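Local coordinates for protein 2-oxoglutarate carboxylase small subunit (Hydrogenobacter thermophilus, PDB 7KCT) that is the biotin carboxylase-like subunit of its enzyme, an ATP-grasp family protein that binds adenosine-5'-diphosphate, bicarbonate and magnesium in this model, at residues A17-I22 with Y90-E95; I86-G91 with I108-P113; I301-P306 with E344-A349. All blocks are in the same frame, centred on the assembly; numbering follows the deposited sequence.

Contact 1: residues A17-I22 with Y90-E95; sequences ANRGEI and YGFLAE. With ADP (adenosine-5'-diphosphate), chain D.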
loop_
_atom_site.group_PDB
_atom_site.type_symbol
_atom_site.label_atom_id
_atom_site.label_comp_id
_atom_site.label_asym_id
_atom_site.label_seq_id
_atom_site.Cartn_x
_atom_site.Cartn_y
_atom_site.Cartn_z
ATOM N N ALA A 17 -22.804 -6.492 -6.729
ATOM C CA ALA A 17 -23.838 -5.656 -7.355
ATOM C C ALA A 17 -23.464 -4.176 -7.218
ATOM O O ALA A 17 -24.073 -3.410 -6.467
ATOM C CB ALA A 17 -25.202 -5.948 -6.748
ATOM N N ASN A 18 -22.358 -3.799 -7.851
ATOM C CA ASN A 18 -21.820 -2.443 -7.697
ATOM C C ASN A 18 -20.712 -2.218 -8.728
ATOM O O ASN A 18 -20.552 -3.023 -9.653
ATOM C CB ASN A 18 -21.328 -2.199 -6.275
ATOM C CG ASN A 18 -21.533 -0.748 -5.834
ATOM O OD1 ASN A 18 -21.061 0.206 -6.473
ATOM N ND2 ASN A 18 -22.221 -0.582 -4.736
ATOM N N ARG A 19 -20.013 -1.081 -8.628
ATOM C CA ARG A 19 -19.069 -0.645 -9.659
ATOM C C ARG A 19 -17.889 0.069 -9.030
ATOM O O ARG A 19 -17.844 0.295 -7.821
ATOM C CB ARG A 19 -19.751 0.283 -10.680
ATOM C CG ARG A 19 -20.360 1.581 -10.100
ATOM C CD ARG A 19 -20.789 2.609 -11.181
ATOM N NE ARG A 19 -19.632 3.080 -11.956
ATOM C CZ ARG A 19 -18.733 3.952 -11.538
ATOM N NH1 ARG A 19 -18.812 4.512 -10.323
ATOM N NH2 ARG A 19 -17.713 4.241 -12.349
ATOM N N GLY A 20 -16.914 0.429 -9.867
ATOM C CA GLY A 20 -15.945 1.391 -9.410
ATOM C C GLY A 20 -15.043 0.798 -8.345
ATOM O O GLY A 20 -14.826 -0.404 -8.291
ATOM N N GLU A 21 -14.546 1.646 -7.459
ATOM C CA GLU A 21 -13.516 1.193 -6.523
ATOM C C GLU A 21 -14.020 0.123 -5.567
ATOM O O GLU A 21 -13.247 -0.757 -5.165
ATOM C CB GLU A 21 -12.934 2.370 -5.731
ATOM C CG GLU A 21 -13.866 3.079 -4.731
ATOM C CD GLU A 21 -13.772 2.500 -3.331
ATOM O OE1 GLU A 21 -12.941 1.574 -3.109
ATOM O OE2 GLU A 21 -14.521 2.991 -2.446
ATOM N N ILE A 22 -15.281 0.226 -5.120
ATOM C CA ILE A 22 -15.789 -0.726 -4.130
ATOM C C ILE A 22 -16.004 -2.086 -4.790
ATOM O O ILE A 22 -15.823 -3.129 -4.156
ATOM C CB ILE A 22 -17.059 -0.152 -3.457
ATOM C CG1 ILE A 22 -17.509 -1.029 -2.299
ATOM C CG2 ILE A 22 -18.252 -0.030 -4.430
ATOM C CD1 ILE A 22 -16.499 -1.194 -1.169
ATOM N N TYR A 90 -21.624 -0.271 -1.343
ATOM C CA TYR A 90 -22.264 0.858 -0.665
ATOM C C TYR A 90 -23.057 1.661 -1.685
ATOM O O TYR A 90 -22.808 1.584 -2.882
ATOM C CB TYR A 90 -21.215 1.745 0.082
ATOM C CG TYR A 90 -20.038 2.266 -0.722
ATOM C CD1 TYR A 90 -20.237 3.183 -1.756
ATOM C CD2 TYR A 90 -18.740 1.873 -0.432
ATOM C CE1 TYR A 90 -19.170 3.687 -2.477
ATOM C CE2 TYR A 90 -17.662 2.366 -1.158
ATOM C CZ TYR A 90 -17.902 3.242 -2.199
ATOM O OH TYR A 90 -16.879 3.783 -2.932
ATOM N N GLY A 91 -24.096 2.382 -1.225
ATOM C CA GLY A 91 -24.972 3.042 -2.171
ATOM C C GLY A 91 -25.843 2.038 -2.926
ATOM O O GLY A 91 -25.932 0.855 -2.587
ATOM N N PHE A 92 -26.462 2.530 -4.000
ATOM C CA PHE A 92 -27.330 1.705 -4.833
ATOM C C PHE A 92 -28.297 0.903 -3.957
ATOM O O PHE A 92 -29.115 1.520 -3.287
ATOM C CB PHE A 92 -26.479 0.834 -5.737
ATOM C CG PHE A 92 -25.643 1.628 -6.737
ATOM C CD1 PHE A 92 -26.224 2.605 -7.530
ATOM C CD2 PHE A 92 -24.288 1.391 -6.871
ATOM C CE1 PHE A 92 -25.470 3.332 -8.452
ATOM C CE2 PHE A 92 -23.520 2.129 -7.769
ATOM C CZ PHE A 92 -24.123 3.078 -8.587
ATOM N N LEU A 93 -28.221 -0.438 -3.904
ATOM C CA LEU A 93 -29.229 -1.236 -3.185
ATOM C C LEU A 93 -28.764 -1.760 -1.824
ATOM O O LEU A 93 -29.444 -2.604 -1.218
ATOM C CB LEU A 93 -29.677 -2.418 -4.035
ATOM C CG LEU A 93 -30.417 -2.042 -5.315
ATOM C CD1 LEU A 93 -30.648 -3.304 -6.159
ATOM C CD2 LEU A 93 -31.706 -1.305 -5.072
ATOM N N ALA A 94 -27.602 -1.317 -1.353
ATOM C CA ALA A 94 -26.995 -1.879 -0.153
ATOM C C ALA A 94 -27.857 -1.708 1.098
ATOM O O ALA A 94 -27.765 -2.526 2.027
ATOM C CB ALA A 94 -25.630 -1.228 0.072
ATOM N N GLU A 95 -28.632 -0.633 1.183
ATOM C CA GLU A 95 -29.528 -0.425 2.312
ATOM C C GLU A 95 -30.989 -0.486 1.869
ATOM O O GLU A 95 -31.856 0.165 2.465
ATOM C CB GLU A 95 -29.221 0.892 3.010
ATOM C CG GLU A 95 -27.844 0.933 3.607
HETATM P PB ADP D . -20.231 6.835 3.342
HETATM O O1B ADP D . -19.949 5.408 2.911
HETATM O O2B ADP D . -19.451 7.495 4.458
HETATM O O3B ADP D . -21.665 7.254 3.268
HETATM P PA ADP D . -20.718 8.637 1.089
HETATM O O1A ADP D . -20.276 9.251 -0.196
HETATM O O2A ADP D . -21.877 9.168 1.915
HETATM O O3A ADP D . -19.615 7.965 2.010
HETATM O "O5'" ADP D . -21.702 7.118 0.305
HETATM C "C5'" ADP D . -21.192 6.776 -1.052
HETATM C "C4'" ADP D . -22.240 6.549 -2.044
HETATM O "O4'" ADP D . -23.479 6.107 -1.533
HETATM C "C3'" ADP D . -22.418 8.042 -2.688
HETATM O "O3'" ADP D . -22.627 7.910 -3.990
HETATM C "C2'" ADP D . -23.686 8.449 -1.840
HETATM O "O2'" ADP D . -24.514 9.270 -2.521
HETATM C "C1'" ADP D . -24.381 7.055 -1.869
HETATM N N9 ADP D . -25.357 6.812 -0.729
HETATM C C8 ADP D . -25.161 6.966 0.666
HETATM N N7 ADP D . -26.269 6.676 1.398
HETATM C C5 ADP D . -27.195 6.282 0.457
HETATM C C6 ADP D . -28.532 5.864 0.602
HETATM N N6 ADP D . -29.112 5.783 1.853
HETATM N N1 ADP D . -29.274 5.526 -0.503
HETATM C C2 ADP D . -28.614 5.664 -1.714
HETATM N N3 ADP D . -27.348 6.053 -2.009
HETATM C C4 ADP D . -26.654 6.354 -0.870
HETATM O O HOH W 1 -26.276 -2.560 -4.396
HETATM O O HOH W 2 -17.237 2.644 -5.735
#

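Contact 2: residues I86-G91 with I108-P113; sequences IHPGYG and ITFIGP. With ADP (adenosine-5'-diphosphate), chain D.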
loop_
_atom_site.group_PDB
_atom_site.type_symbol
_atom_site.label_atom_id
_atom_site.label_comp_id
_atom_site.label_asym_id
_atom_site.label_seq_id
_atom_site.Cartn_x
_atom_site.Cartn_y
_atom_site.Cartn_z
ATOM N N ILE A 86 -24.506 -12.377 -2.867
ATOM C CA ILE A 86 -24.418 -11.070 -3.507
ATOM C C ILE A 86 -23.837 -10.088 -2.511
ATOM O O ILE A 86 -24.323 -9.983 -1.374
ATOM C CB ILE A 86 -25.779 -10.550 -4.001
ATOM C CG1 ILE A 86 -26.341 -11.390 -5.133
ATOM C CG2 ILE A 86 -25.731 -9.096 -4.566
ATOM C CD1 ILE A 86 -27.680 -10.963 -5.660
ATOM N N HIS A 87 -22.801 -9.364 -2.930
ATOM C CA HIS A 87 -22.302 -8.283 -2.110
ATOM C C HIS A 87 -22.772 -6.953 -2.696
ATOM O O HIS A 87 -22.461 -6.684 -3.868
ATOM C CB HIS A 87 -20.767 -8.323 -2.010
ATOM C CG HIS A 87 -20.242 -7.466 -0.901
ATOM N ND1 HIS A 87 -20.610 -6.151 -0.778
ATOM C CD2 HIS A 87 -19.375 -7.708 0.109
ATOM C CE1 HIS A 87 -20.019 -5.624 0.274
ATOM N NE2 HIS A 87 -19.264 -6.547 0.829
ATOM N N PRO A 88 -23.544 -6.116 -1.989
ATOM C CA PRO A 88 -24.072 -4.884 -2.599
ATOM C C PRO A 88 -23.139 -3.678 -2.567
ATOM O O PRO A 88 -23.499 -2.618 -3.098
ATOM C CB PRO A 88 -25.305 -4.603 -1.744
ATOM C CG PRO A 88 -24.868 -4.955 -0.366
ATOM C CD PRO A 88 -23.988 -6.231 -0.584
ATOM N N GLY A 89 -21.978 -3.781 -1.940
ATOM C CA GLY A 89 -21.106 -2.611 -1.798
ATOM C C GLY A 89 -21.719 -1.548 -0.899
ATOM O O GLY A 89 -22.301 -1.853 0.158
ATOM N N TYR A 90 -21.624 -0.271 -1.343
ATOM C CA TYR A 90 -22.264 0.858 -0.665
ATOM C C TYR A 90 -23.057 1.661 -1.685
ATOM O O TYR A 90 -22.808 1.584 -2.882
ATOM C CB TYR A 90 -21.215 1.745 0.082
ATOM C CG TYR A 90 -20.038 2.266 -0.722
ATOM C CD1 TYR A 90 -20.237 3.183 -1.756
ATOM C CD2 TYR A 90 -18.740 1.873 -0.432
ATOM C CE1 TYR A 90 -19.170 3.687 -2.477
ATOM C CE2 TYR A 90 -17.662 2.366 -1.158
ATOM C CZ TYR A 90 -17.902 3.242 -2.199
ATOM O OH TYR A 90 -16.879 3.783 -2.932
ATOM N N GLY A 91 -24.096 2.382 -1.225
ATOM C CA GLY A 91 -24.972 3.042 -2.171
ATOM C C GLY A 91 -25.843 2.038 -2.926
ATOM O O GLY A 91 -25.932 0.855 -2.587
ATOM N N ILE A 108 -30.625 -16.791 -2.136
ATOM C CA ILE A 108 -29.316 -16.158 -2.350
ATOM C C ILE A 108 -28.912 -15.476 -1.054
ATOM O O ILE A 108 -29.730 -14.786 -0.438
ATOM C CB ILE A 108 -29.383 -15.123 -3.486
ATOM C CG1 ILE A 108 -29.844 -15.769 -4.782
ATOM C CG2 ILE A 108 -28.028 -14.422 -3.713
ATOM C CD1 ILE A 108 -28.883 -16.770 -5.320
ATOM N N THR A 109 -27.660 -15.636 -0.638
ATOM C CA THR A 109 -27.218 -14.995 0.603
ATOM C C THR A 109 -26.851 -13.517 0.333
ATOM O O THR A 109 -25.939 -13.210 -0.456
ATOM C CB THR A 109 -26.040 -15.762 1.217
ATOM O OG1 THR A 109 -26.420 -17.111 1.526
ATOM C CG2 THR A 109 -25.556 -15.148 2.527
ATOM N N PHE A 110 -27.578 -12.605 0.971
ATOM C CA PHE A 110 -27.236 -11.174 0.980
ATOM C C PHE A 110 -26.089 -10.957 1.973
ATOM O O PHE A 110 -26.220 -11.317 3.147
ATOM C CB PHE A 110 -28.491 -10.365 1.341
ATOM C CG PHE A 110 -28.300 -8.861 1.303
ATOM C CD1 PHE A 110 -28.403 -8.188 0.111
ATOM C CD2 PHE A 110 -28.056 -8.129 2.470
ATOM C CE1 PHE A 110 -28.237 -6.811 0.055
ATOM C CE2 PHE A 110 -27.864 -6.739 2.419
ATOM C CZ PHE A 110 -27.942 -6.091 1.221
ATOM N N ILE A 111 -24.962 -10.389 1.514
ATOM C CA ILE A 111 -23.783 -10.144 2.368
ATOM C C ILE A 111 -23.997 -8.781 3.030
ATOM O O ILE A 111 -23.632 -7.713 2.494
ATOM C CB ILE A 111 -22.473 -10.220 1.572
ATOM C CG1 ILE A 111 -22.309 -11.633 0.987
ATOM C CG2 ILE A 111 -21.273 -9.836 2.434
ATOM C CD1 ILE A 111 -21.208 -11.742 -0.074
ATOM N N GLY A 112 -24.590 -8.818 4.212
ATOM C CA GLY A 112 -25.093 -7.646 4.893
ATOM C C GLY A 112 -25.929 -8.099 6.078
ATOM O O GLY A 112 -25.987 -9.295 6.380
ATOM N N PRO A 113 -26.529 -7.165 6.818
ATOM C CA PRO A 113 -27.315 -7.556 7.999
ATOM C C PRO A 113 -28.677 -8.069 7.532
ATOM O O PRO A 113 -29.052 -7.947 6.373
ATOM C CB PRO A 113 -27.399 -6.254 8.830
ATOM C CG PRO A 113 -27.306 -5.155 7.818
ATOM C CD PRO A 113 -26.396 -5.699 6.689
HETATM P PB ADP D . -20.231 6.835 3.342
HETATM O O1B ADP D . -19.949 5.408 2.911
HETATM O O2B ADP D . -19.451 7.495 4.458
HETATM O O3B ADP D . -21.665 7.254 3.268
HETATM P PA ADP D . -20.718 8.637 1.089
HETATM O O1A ADP D . -20.276 9.251 -0.196
HETATM O O2A ADP D . -21.877 9.168 1.915
HETATM O O3A ADP D . -19.615 7.965 2.010
HETATM O "O5'" ADP D . -21.702 7.118 0.305
HETATM C "C5'" ADP D . -21.192 6.776 -1.052
HETATM C "C4'" ADP D . -22.240 6.549 -2.044
HETATM O "O4'" ADP D . -23.479 6.107 -1.533
HETATM C "C3'" ADP D . -22.418 8.042 -2.688
HETATM O "O3'" ADP D . -22.627 7.910 -3.990
HETATM C "C2'" ADP D . -23.686 8.449 -1.840
HETATM O "O2'" ADP D . -24.514 9.270 -2.521
HETATM C "C1'" ADP D . -24.381 7.055 -1.869
HETATM N N9 ADP D . -25.357 6.812 -0.729
HETATM C C8 ADP D . -25.161 6.966 0.666
HETATM N N7 ADP D . -26.269 6.676 1.398
HETATM C C5 ADP D . -27.195 6.282 0.457
HETATM C C6 ADP D . -28.532 5.864 0.602
HETATM N N6 ADP D . -29.112 5.783 1.853
HETATM N N1 ADP D . -29.274 5.526 -0.503
HETATM C C2 ADP D . -28.614 5.664 -1.714
HETATM N N3 ADP D . -27.348 6.053 -2.009
HETATM C C4 ADP D . -26.654 6.354 -0.870
#

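Contact 3: residues I301-P306 with E344-A349; sequences IQVEHP and ECRINA. With ADP (adenosine-5'-diphosphate), chain D.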
loop_
_atom_site.group_PDB
_atom_site.type_symbol
_atom_site.label_atom_id
_atom_site.label_comp_id
_atom_site.label_asym_id
_atom_site.label_seq_id
_atom_site.Cartn_x
_atom_site.Cartn_y
_atom_site.Cartn_z
ATOM N N ILE A 301 -21.232 -1.472 4.635
ATOM C CA ILE A 301 -19.862 -0.967 4.621
ATOM C C ILE A 301 -19.906 0.503 4.215
ATOM O O ILE A 301 -20.803 0.936 3.490
ATOM C CB ILE A 301 -19.000 -1.784 3.640
ATOM C CG1 ILE A 301 -17.517 -1.590 3.929
ATOM C CG2 ILE A 301 -19.332 -1.413 2.175
ATOM C CD1 ILE A 301 -16.995 -2.324 5.143
ATOM N N GLN A 302 -18.955 1.284 4.699
ATOM C CA GLN A 302 -18.795 2.664 4.260
ATOM C C GLN A 302 -17.519 2.868 3.441
ATOM O O GLN A 302 -16.529 2.158 3.604
ATOM C CB GLN A 302 -18.730 3.593 5.475
ATOM C CG GLN A 302 -19.956 3.624 6.317
ATOM C CD GLN A 302 -19.813 4.642 7.430
ATOM O OE1 GLN A 302 -18.920 4.533 8.262
ATOM N NE2 GLN A 302 -20.648 5.666 7.404
ATOM N N VAL A 303 -17.526 3.945 2.655
ATOM C CA VAL A 303 -16.376 4.337 1.846
ATOM C C VAL A 303 -15.080 4.302 2.638
ATOM O O VAL A 303 -14.066 3.756 2.182
ATOM C CB VAL A 303 -16.640 5.745 1.268
ATOM C CG1 VAL A 303 -15.383 6.367 0.618
ATOM C CG2 VAL A 303 -17.764 5.673 0.223
ATOM N N GLU A 304 -15.106 4.832 3.855
ATOM C CA GLU A 304 -13.922 5.110 4.641
ATOM C C GLU A 304 -13.501 3.966 5.556
ATOM O O GLU A 304 -12.624 4.163 6.428
ATOM C CB GLU A 304 -14.165 6.405 5.451
ATOM C CG GLU A 304 -15.357 6.343 6.469
ATOM C CD GLU A 304 -16.743 6.824 5.946
ATOM O OE1 GLU A 304 -17.011 6.852 4.729
ATOM O OE2 GLU A 304 -17.602 7.215 6.785
ATOM N N HIS A 305 -14.035 2.761 5.344
ATOM C CA HIS A 305 -13.617 1.626 6.166
ATOM C C HIS A 305 -12.116 1.360 6.157
ATOM O O HIS A 305 -11.630 0.759 7.134
ATOM C CB HIS A 305 -14.372 0.341 5.759
ATOM C CG HIS A 305 -13.894 -0.281 4.485
ATOM N ND1 HIS A 305 -14.459 0.038 3.270
ATOM C CD2 HIS A 305 -12.947 -1.216 4.224
ATOM C CE1 HIS A 305 -13.847 -0.642 2.306
ATOM N NE2 HIS A 305 -12.916 -1.400 2.856
ATOM N N PRO A 306 -11.339 1.711 5.126
ATOM C CA PRO A 306 -9.906 1.369 5.179
ATOM C C PRO A 306 -9.143 2.022 6.321
ATOM O O PRO A 306 -8.231 1.374 6.847
ATOM C CB PRO A 306 -9.384 1.810 3.796
ATOM C CG PRO A 306 -10.587 1.617 2.902
ATOM C CD PRO A 306 -11.746 2.132 3.767
ATOM N N GLU A 344 -7.470 8.993 5.283
ATOM C CA GLU A 344 -7.980 8.748 3.959
ATOM C C GLU A 344 -8.434 10.056 3.338
ATOM O O GLU A 344 -9.184 10.826 3.949
ATOM C CB GLU A 344 -9.158 7.737 3.978
ATOM C CG GLU A 344 -9.979 7.719 2.648
ATOM C CD GLU A 344 -11.081 6.651 2.608
ATOM O OE1 GLU A 344 -12.307 6.952 2.658
ATOM O OE2 GLU A 344 -10.714 5.478 2.482
ATOM N N CYS A 345 -8.067 10.260 2.084
ATOM C CA CYS A 345 -8.541 11.388 1.312
ATOM C C CYS A 345 -9.278 10.867 0.091
ATOM O O CYS A 345 -8.790 9.962 -0.588
ATOM C CB CYS A 345 -7.405 12.317 0.916
ATOM S SG CYS A 345 -6.552 13.124 2.280
ATOM N N ARG A 346 -10.460 11.420 -0.159
ATOM C CA ARG A 346 -11.234 11.081 -1.344
ATOM C C ARG A 346 -10.731 11.925 -2.486
ATOM O O ARG A 346 -10.732 13.163 -2.391
ATOM C CB ARG A 346 -12.720 11.321 -1.126
ATOM C CG ARG A 346 -13.210 10.608 0.102
ATOM C CD ARG A 346 -14.677 10.389 -0.002
ATOM N NE ARG A 346 -15.230 9.813 1.216
ATOM C CZ ARG A 346 -16.502 9.484 1.320
ATOM N NH1 ARG A 346 -17.286 9.676 0.260
ATOM N NH2 ARG A 346 -16.991 9.013 2.466
ATOM N N ILE A 347 -10.287 11.260 -3.546
ATOM C CA ILE A 347 -9.845 11.916 -4.771
ATOM C C ILE A 347 -11.047 11.905 -5.698
ATOM O O ILE A 347 -11.345 10.875 -6.310
ATOM C CB ILE A 347 -8.667 11.202 -5.437
ATOM C CG1 ILE A 347 -7.626 10.782 -4.417
ATOM C CG2 ILE A 347 -8.104 12.058 -6.519
ATOM C CD1 ILE A 347 -7.042 11.849 -3.743
ATOM N N ASN A 348 -11.739 13.039 -5.801
ATOM C CA ASN A 348 -12.939 13.145 -6.608
ATOM C C ASN A 348 -12.649 13.950 -7.859
ATOM O O ASN A 348 -11.802 14.856 -7.864
ATOM C CB ASN A 348 -14.095 13.826 -5.844
ATOM C CG ASN A 348 -14.479 13.105 -4.577
ATOM O OD1 ASN A 348 -14.537 11.881 -4.527
ATOM N ND2 ASN A 348 -14.761 13.876 -3.528
ATOM N N ALA A 349 -13.354 13.617 -8.927
ATOM C CA ALA A 349 -13.312 14.395 -10.162
ATOM C C ALA A 349 -14.298 15.547 -9.964
ATOM O O ALA A 349 -15.482 15.429 -10.268
ATOM C CB ALA A 349 -13.693 13.543 -11.372
HETATM P PB ADP D . -20.231 6.835 3.342
HETATM O O1B ADP D . -19.949 5.408 2.911
HETATM O O2B ADP D . -19.451 7.495 4.458
HETATM O O3B ADP D . -21.665 7.254 3.268
HETATM P PA ADP D . -20.718 8.637 1.089
HETATM O O1A ADP D . -20.276 9.251 -0.196
HETATM O O2A ADP D . -21.877 9.168 1.915
HETATM O O3A ADP D . -19.615 7.965 2.010
HETATM O "O5'" ADP D . -21.702 7.118 0.305
HETATM C "C5'" ADP D . -21.192 6.776 -1.052
HETATM C "C4'" ADP D . -22.240 6.549 -2.044
HETATM O "O4'" ADP D . -23.479 6.107 -1.533
HETATM C "C3'" ADP D . -22.418 8.042 -2.688
HETATM O "O3'" ADP D . -22.627 7.910 -3.990
HETATM C "C2'" ADP D . -23.686 8.449 -1.840
HETATM O "O2'" ADP D . -24.514 9.270 -2.521
HETATM C "C1'" ADP D . -24.381 7.055 -1.869
HETATM N N9 ADP D . -25.357 6.812 -0.729
HETATM C C8 ADP D . -25.161 6.966 0.666
HETATM N N7 ADP D . -26.269 6.676 1.398
HETATM C C5 ADP D . -27.195 6.282 0.457
HETATM C C6 ADP D . -28.532 5.864 0.602
HETATM N N6 ADP D . -29.112 5.783 1.853
HETATM N N1 ADP D . -29.274 5.526 -0.503
HETATM C C2 ADP D . -28.614 5.664 -1.714
HETATM N N3 ADP D . -27.348 6.053 -2.009
HETATM C C4 ADP D . -26.654 6.354 -0.870
#

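Contact 1: residues A17-I22 with Y90-E95
N18 and I22 lie closest to F92 and Y90, each pair with its CA atoms 7.5 Å apart and no strand pairing between the segments. Both belong to the Rossmann-like N-terminal domain of the biotin carboxylase family. They follow neighbouring strands of its parallel sheet, 13-16 and 85-87, and 17-22 runs on into helix 20-32. G91 to A94 form a type II' turn. N18 bridges the gap. Its ND2 donates to Y90 O at 2.9 Å (151° at the hydrogen), with the acceptor close to the amide plane and the donor tilted from the carbonyl plane. The same ND2 also bonds P88 O. N18 OD1 accepts from R19 N at 2.7 Å, in the carbonyl plane and on a lone pair. Bonds at both ends fix the amide flip. OD1 also sits at the edge of the F92 ring, 3.4 Å from F92 CE2, with the amide and ring planes 60° apart. F92 stacks on Y68. E21 holds CG between its backbone N and carbonyl carbon (chi1 67°) and bends at chi2. This brings E21 OE2 within 2.5 Å of Y90 OH, which donates to its anti side. K396 pairs with the same oxygen, so a hydroxyl and an ammonium share it. I22 CG2 sits over one face of Y90, offset toward the rim, in a CH-pi contact 4.1 Å from the centroid. The ring also touches the bound nucleotide, with Y90 CD1 3.8 Å from ADP C5'. A water donates to Y90 OH at 3.0 Å; it also donates to R19 O and accepts from I22 N.

Contact 2: residues I86-G91 with I108-P113
I86 and F110 form a parallel bridge, and their side chains share one face of the Rossmann-like sheet. The bridge joins strand 85-87 to an edge strand of the sheet, 109-110, and both belong to one beta-alpha-beta unit with helix 97-105. I86 uses both backbone polar atoms. Its N donates to T109 O at 2.9 Å, and its O accepts from I111 N at 3.0 Å. These bonds flank F110, as expected of a parallel pair. I86 CG1 slants past I108 and meets its CG2 at 3.7 Å. F110 places CG opposite its backbone N (chi1 -176°), which carries the ring along to P88. The two side chains cross at about a right angle, and P88 CG comes obliquely to the ring, 3.6 Å from F110 CZ. C103 of the connecting helix touches both I86 and F110, so this face is closed by the unit's own helix. H87 and I111 meet each other toward helix 316-324. They too cross at about a right angle, and I111 CG2 comes obliquely to the imidazole, 3.7 Å from H87 CD2. I111 also leans on Q320 and A324 of helix 316-324, while H87 touches V26 of helix 20-32. The imidazole is gripped at both nitrogens, which fixes its rotation. H87 NE2 bonds Q320 OE1, and H87 ND1 accepts from G89 N at 3.0 Å, only 5° out of the ring plane.

Contact 3: residues I301-P306 with E344-A349
R346 reaches V303 and E304 because its CG stands beside the backbone N, opposite the carbonyl carbon (chi1 -54°), and the chain then runs extended to NE. E304, by contrast, bends sharply at chi2 (-92°), which turns its carboxylate toward the guanidinium. The two make a salt bridge, E304 OE1 to R346 NH2, at 3.1 Å. Their planes are 39° apart, and the oxygen arrives at the guanidinium edge. V303 CG1 lies over the centre of one guanidinium face, 3.4 Å from R346 CZ. The methyl covers that face, and the guanidinium edge faces the nucleotide. R346 NH2 donates to ADP O3A at 2.9 Å, and R346 NH1 donates to ADP O1A at 3.1 Å. NE pairs with E248, so all three nitrogens are engaged and the plane is held against rotation. V303 N adds a nearly straight bond to ADP O1B at 2.8 Å. E304 OE2 forms a salt bridge with K245. The contact lines one of two ADP pockets of the chain and grips the diphosphate of its ADP. It draws on the ATP-grasp domain through 301-306 and on the biotin carboxylase C-terminal domain through 344-349. Q302 to H305 form a type I turn. E344 packs against the backbone of the turn, with E344 OE1 3.2 Å from E304 CA and E344 OE2 3.7 Å from P306 CD. E344 OE2 is buried and has no polar partner in the model. Both H305 N and H305 ND1 donate to Q302 O as the chain enters helix 305-312. I301 and H305 rest on helix 316-324. Strand 341-351 lies between strands 244-250 and 393-401; P306 and E344 meet at I398 of the latter, while C345 and I347 turn to helix 427-435.

Overall arrangement
All three reach the same ADP, contact 2 through the Y90 and G91 it shares with contact 1. Contacts 1 and 2 belong to the N-terminal domain and have centres 9 Å apart. They are joined where A17 N, just past strand 13-16, meets H87 O at 2.9 Å, probably a hydrogen bond. The centre of contact 3 is about 13 Å from contact 1 and 19 Å from contact 2. Y90 links them, with Y90 CZ 3.4 Å from V303 CG2. Contact 1 borders the ribose, with G91 CA 3.5 Å from ADP O4', whereas contact 3 holds the diphosphate. The magnesium ion, at E283 and E296, and another ADP lie about 8 and 9 Å from the E304 side chain.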